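DUF3209 family protein (Thermus thermophilus, PDB 2EHW) is of unknown function, a small plasmid-encoded, all-helical protein whose last helix is long and in part predicted to form a coiled coil. Local coordinates at residues 7-11 / 27-31; 61-65 / 80-85. One frame throughout, in Å; residues are numbered along the deposited sequence.

Interaction 1 (7-11 / 27-31); sequences SALRI and EREEL
I11 reaches across to helix 25-31 with its long branch and carries most of the apolar part of this contact. Its CG1 lies anti to the carbonyl carbon (chi1 -70°), which sends CD1 out over the turn of E27 and R28, where it rests 3.6 Å from R28 CG. CD1 also comes within 4.1 Å of L31 CD2, while the I11 and E27 side chains slide past each other in opposite directions, I11 CG1 near E27 CB. The shorter branch has a different task: I11 CG2 sits over one face of the R28 guanidinium, 3.5 Å above its plane and displaced toward the rim. With an alanine here, the R28 face would probably lose its methyl cover and a gap would open between R28 CG and L31 CD2. One turn back, A8 CB meets L31 CD2 at 3.6 Å, and S7 CB packs on E27 CB and CG where the backbones come closest.

The charged pairing lies at the border. R10 NH2 stands 3.3 Å from E27 OE2, but OE2 lies well out of the guanidinium plane and no N-H points at it, so in this salt bridge only the charges attract; the two planes are turned 77° apart. R28, whose CG and guanidinium face both meet I11, directs NH1 to a salt bridge with E15 of helix 4-16.

With helix 39-46 touching A8, I11 and L31, the arrangement is that of a small helical bundle: the segments 7-11 and 27-31, their axes 9.3 Å apart at closest approach, cross at -138° and enclose an apolar seam edged by charged residues.

Interaction 2 (61-65 / 80-85); sequences LLHLE and LLLAVE
Between L64 and L81, one leucine on each helix, the two surfaces mesh at the point where the backbones are nearest. L64 CG and L81 CD2 lie 3.7 Å apart, and the two side chains slide past each other in opposite directions, so that each lies alongside the other's branch. L64 is one of the two main bumps. With CG anti to the backbone N (chi1 -166°), its two methyls spread across the hollow lined by W77, L80, L81 and V84, a knobs-into-holes fit: CD1 touches L80 CD2 at 3.6 Å, and L64 CD2 touches both L80 CG and V84 CG2, 3.7 Å from the latter. L80, lying across L64 at about a right angle, forms one wall. L81 is the reciprocal knob, set among L61, L64, E65 and A68.

L61, one turn earlier, fills the next space. Its CD2 is pressed against V84 CG1 at 3.3 Å, tighter than usual for two carbons, and also lies 4.0 Å from L81 CD2, so this methyl wedges between V84 and L81. V84 therefore serves two neighbours, offering CG1 to L61 and CG2 to L64. L81 CD1 projects onto the backbone of E65, 3.9 Å from its CA. The E65 chain bends at chi2 (76°), which brings its carboxylate alongside L81 CD1, crossing that side chain at about a right angle, while E65 OE1 comes to 4.4 Å from E85 OE2, a pair of like charges that probably adds a mild repulsion at the border.

Segments 61-65 and 80-85 run nearly antiparallel, 163° between their directions, as in the two arms of a helical hairpin. Helix 4-16 adds E5 against L64, L80 and V84, and L57 of helix 50-70 extends the packing along V84.

From the N terminus, helix 4-16 runs out and the chain turns back, so that helix 25-31 meets it again in interaction 1, closing a loop of 15 residues. The chain then passes through helix 39-46, which lies against both partners of that contact, and enters helix 50-70. Interaction 2 closes a second loop, of 14 residues, as the long helix 75-115 folds back on helix 50-70. The two loops follow in series, neither nested nor crossed. Their centres are about 16 Å apart and they do not touch, yet helix 4-16 joins them: it supplies 7-11 to interaction 1 and sets E5 against interaction 2.

Interaction 1 (7-11 / 27-31)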
# COMPACT_ATOMS: atom_id res chain seq x y z
N SER A 7 -4.52 -1.71 -8.20
CA SER A 7 -3.58 -1.13 -9.16
C SER A 7 -2.69 -0.09 -8.48
O SER A 7 -1.46 -0.21 -8.48
CB SER A 7 -4.32 -0.46 -10.32
OG SER A 7 -4.95 -1.42 -11.15
N ALA A 8 -3.31 0.94 -7.91
CA ALA A 8 -2.59 2.02 -7.24
C ALA A 8 -1.58 1.44 -6.28
O ALA A 8 -0.44 1.88 -6.21
CB ALA A 8 -3.58 2.93 -6.50
N LEU A 9 -2.01 0.44 -5.52
CA LEU A 9 -1.14 -0.20 -4.55
C LEU A 9 -0.01 -0.94 -5.25
O LEU A 9 1.13 -0.92 -4.78
CB LEU A 9 -1.95 -1.18 -3.70
CG LEU A 9 -1.21 -2.01 -2.65
CD1 LEU A 9 -0.30 -1.11 -1.82
CD2 LEU A 9 -2.24 -2.70 -1.76
N ARG A 10 -0.30 -1.58 -6.38
CA ARG A 10 0.75 -2.29 -7.08
C ARG A 10 1.78 -1.29 -7.61
O ARG A 10 2.98 -1.56 -7.64
CB ARG A 10 0.19 -3.11 -8.24
CG ARG A 10 1.21 -4.14 -8.71
CD ARG A 10 0.75 -5.05 -9.81
NE ARG A 10 1.91 -5.76 -10.36
CZ ARG A 10 1.86 -6.65 -11.34
NH1 ARG A 10 2.97 -7.23 -11.77
NH2 ARG A 10 0.70 -6.95 -11.90
N ILE A 11 1.31 -0.11 -8.00
CA ILE A 11 2.21 0.91 -8.51
C ILE A 11 3.20 1.36 -7.44
O ILE A 11 4.40 1.38 -7.68
CB ILE A 11 1.41 2.13 -9.02
CG1 ILE A 11 0.68 1.74 -10.30
CG2 ILE A 11 2.34 3.31 -9.28
CD1 ILE A 11 -0.22 2.83 -10.87
N GLU A 27 -1.68 -0.46 -15.36
CA GLU A 27 -2.22 -0.08 -14.07
C GLU A 27 -2.34 1.43 -14.01
O GLU A 27 -3.26 1.95 -13.38
CB GLU A 27 -1.35 -0.60 -12.93
CG GLU A 27 -1.51 -2.09 -12.67
CD GLU A 27 -0.54 -2.92 -13.47
OE1 GLU A 27 0.14 -2.36 -14.36
OE2 GLU A 27 -0.46 -4.15 -13.22
N ARG A 28 -1.42 2.14 -14.66
CA ARG A 28 -1.48 3.59 -14.65
C ARG A 28 -2.56 4.08 -15.61
O ARG A 28 -3.11 5.17 -15.43
CB ARG A 28 -0.13 4.21 -15.05
CG ARG A 28 1.00 4.02 -14.03
CD ARG A 28 2.22 4.85 -14.41
NE ARG A 28 3.43 4.46 -13.68
CZ ARG A 28 3.83 4.99 -12.53
NH1 ARG A 28 4.95 4.57 -11.95
NH2 ARG A 28 3.10 5.93 -11.94
N GLU A 29 -2.88 3.26 -16.61
CA GLU A 29 -3.91 3.64 -17.58
C GLU A 29 -5.31 3.50 -17.01
O GLU A 29 -6.16 4.36 -17.24
CB GLU A 29 -3.78 2.80 -18.86
CG GLU A 29 -2.38 2.78 -19.44
CD GLU A 29 -2.37 2.57 -20.94
OE1 GLU A 29 -3.12 1.68 -21.41
OE2 GLU A 29 -1.61 3.29 -21.63
N GLU A 30 -5.55 2.42 -16.27
CA GLU A 30 -6.86 2.19 -15.66
C GLU A 30 -7.15 3.24 -14.60
O GLU A 30 -8.28 3.70 -14.46
CB GLU A 30 -6.90 0.82 -14.97
CG GLU A 30 -6.85 -0.37 -15.90
CD GLU A 30 -7.29 -1.65 -15.21
OE1 GLU A 30 -6.64 -2.08 -14.24
OE2 GLU A 30 -8.31 -2.23 -15.65
N LEU A 31 -6.12 3.61 -13.87
CA LEU A 31 -6.23 4.57 -12.78
C LEU A 31 -6.36 6.03 -13.22
O LEU A 31 -7.14 6.80 -12.65
CB LEU A 31 -5.00 4.43 -11.88
CG LEU A 31 -5.11 4.78 -10.40
CD1 LEU A 31 -6.20 3.93 -9.73
CD2 LEU A 31 -3.75 4.51 -9.77

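Interaction 2 (61-65 / 80-85)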
# COMPACT_ATOMS: atom_id res chain seq x y z
N LEU A 61 -9.85 2.49 1.53
CA LEU A 61 -10.77 1.51 2.10
C LEU A 61 -12.06 2.19 2.54
O LEU A 61 -13.13 1.59 2.50
CB LEU A 61 -10.10 0.76 3.27
CG LEU A 61 -9.14 -0.38 2.87
CD1 LEU A 61 -8.37 -0.91 4.08
CD2 LEU A 61 -9.94 -1.51 2.21
N LEU A 62 -11.98 3.45 2.96
CA LEU A 62 -13.18 4.15 3.37
C LEU A 62 -14.09 4.28 2.15
O LEU A 62 -15.27 3.94 2.21
CB LEU A 62 -12.85 5.55 3.91
CG LEU A 62 -14.05 6.39 4.37
CD1 LEU A 62 -14.87 5.61 5.39
CD2 LEU A 62 -13.57 7.68 5.00
N HIS A 63 -13.53 4.75 1.04
CA HIS A 63 -14.31 4.92 -0.18
C HIS A 63 -14.94 3.60 -0.61
O HIS A 63 -16.13 3.54 -0.91
CB HIS A 63 -13.42 5.46 -1.30
CG HIS A 63 -14.16 5.77 -2.56
ND1 HIS A 63 -14.57 4.79 -3.45
CD2 HIS A 63 -14.59 6.94 -3.08
CE1 HIS A 63 -15.21 5.35 -4.45
NE2 HIS A 63 -15.24 6.65 -4.26
N LEU A 64 -14.14 2.55 -0.61
CA LEU A 64 -14.61 1.23 -1.00
C LEU A 64 -15.70 0.77 -0.04
O LEU A 64 -16.70 0.17 -0.45
CB LEU A 64 -13.44 0.26 -0.99
CG LEU A 64 -13.60 -1.10 -1.66
CD1 LEU A 64 -14.11 -0.94 -3.08
CD2 LEU A 64 -12.24 -1.79 -1.64
N GLU A 65 -15.52 1.04 1.24
CA GLU A 65 -16.50 0.64 2.23
C GLU A 65 -17.82 1.33 1.87
O GLU A 65 -18.88 0.69 1.85
CB GLU A 65 -16.02 1.04 3.63
CG GLU A 65 -16.88 0.56 4.79
CD GLU A 65 -16.70 -0.92 5.11
OE1 GLU A 65 -15.55 -1.37 5.29
OE2 GLU A 65 -17.72 -1.63 5.20
N LEU A 80 -13.98 -7.01 -3.18
CA LEU A 80 -12.83 -6.12 -3.33
C LEU A 80 -12.38 -5.68 -1.94
O LEU A 80 -11.18 -5.63 -1.65
CB LEU A 80 -13.21 -4.92 -4.21
CG LEU A 80 -12.15 -3.88 -4.61
CD1 LEU A 80 -10.87 -4.56 -5.07
CD2 LEU A 80 -12.71 -2.99 -5.72
N LEU A 81 -13.33 -5.40 -1.06
CA LEU A 81 -13.01 -4.99 0.30
C LEU A 81 -12.15 -6.03 1.02
O LEU A 81 -11.11 -5.72 1.58
CB LEU A 81 -14.30 -4.75 1.10
CG LEU A 81 -14.80 -3.30 1.09
CD1 LEU A 81 -16.17 -3.20 1.77
CD2 LEU A 81 -13.78 -2.42 1.81
N LEU A 82 -12.60 -7.28 0.97
CA LEU A 82 -11.90 -8.39 1.60
C LEU A 82 -10.49 -8.54 1.01
O LEU A 82 -9.53 -8.82 1.73
CB LEU A 82 -12.71 -9.67 1.36
CG LEU A 82 -12.46 -10.91 2.21
CD1 LEU A 82 -12.66 -10.57 3.68
CD2 LEU A 82 -13.44 -12.02 1.78
N ALA A 83 -10.37 -8.33 -0.29
CA ALA A 83 -9.08 -8.43 -0.97
C ALA A 83 -8.14 -7.27 -0.61
O ALA A 83 -6.95 -7.47 -0.40
CB ALA A 83 -9.30 -8.47 -2.47
N VAL A 84 -8.67 -6.05 -0.55
CA VAL A 84 -7.82 -4.92 -0.22
C VAL A 84 -7.36 -5.03 1.23
O VAL A 84 -6.20 -4.72 1.55
CB VAL A 84 -8.56 -3.58 -0.45
CG1 VAL A 84 -7.66 -2.40 -0.05
CG2 VAL A 84 -8.95 -3.46 -1.92
N GLU A 85 -8.25 -5.49 2.10
CA GLU A 85 -7.94 -5.65 3.51
C GLU A 85 -6.90 -6.73 3.77
O GLU A 85 -6.09 -6.62 4.68
CB GLU A 85 -9.20 -5.97 4.30
CG GLU A 85 -10.01 -4.75 4.70
CD GLU A 85 -11.45 -5.11 5.01
OE1 GLU A 85 -11.70 -6.25 5.47
OE2 GLU A 85 -12.33 -4.26 4.81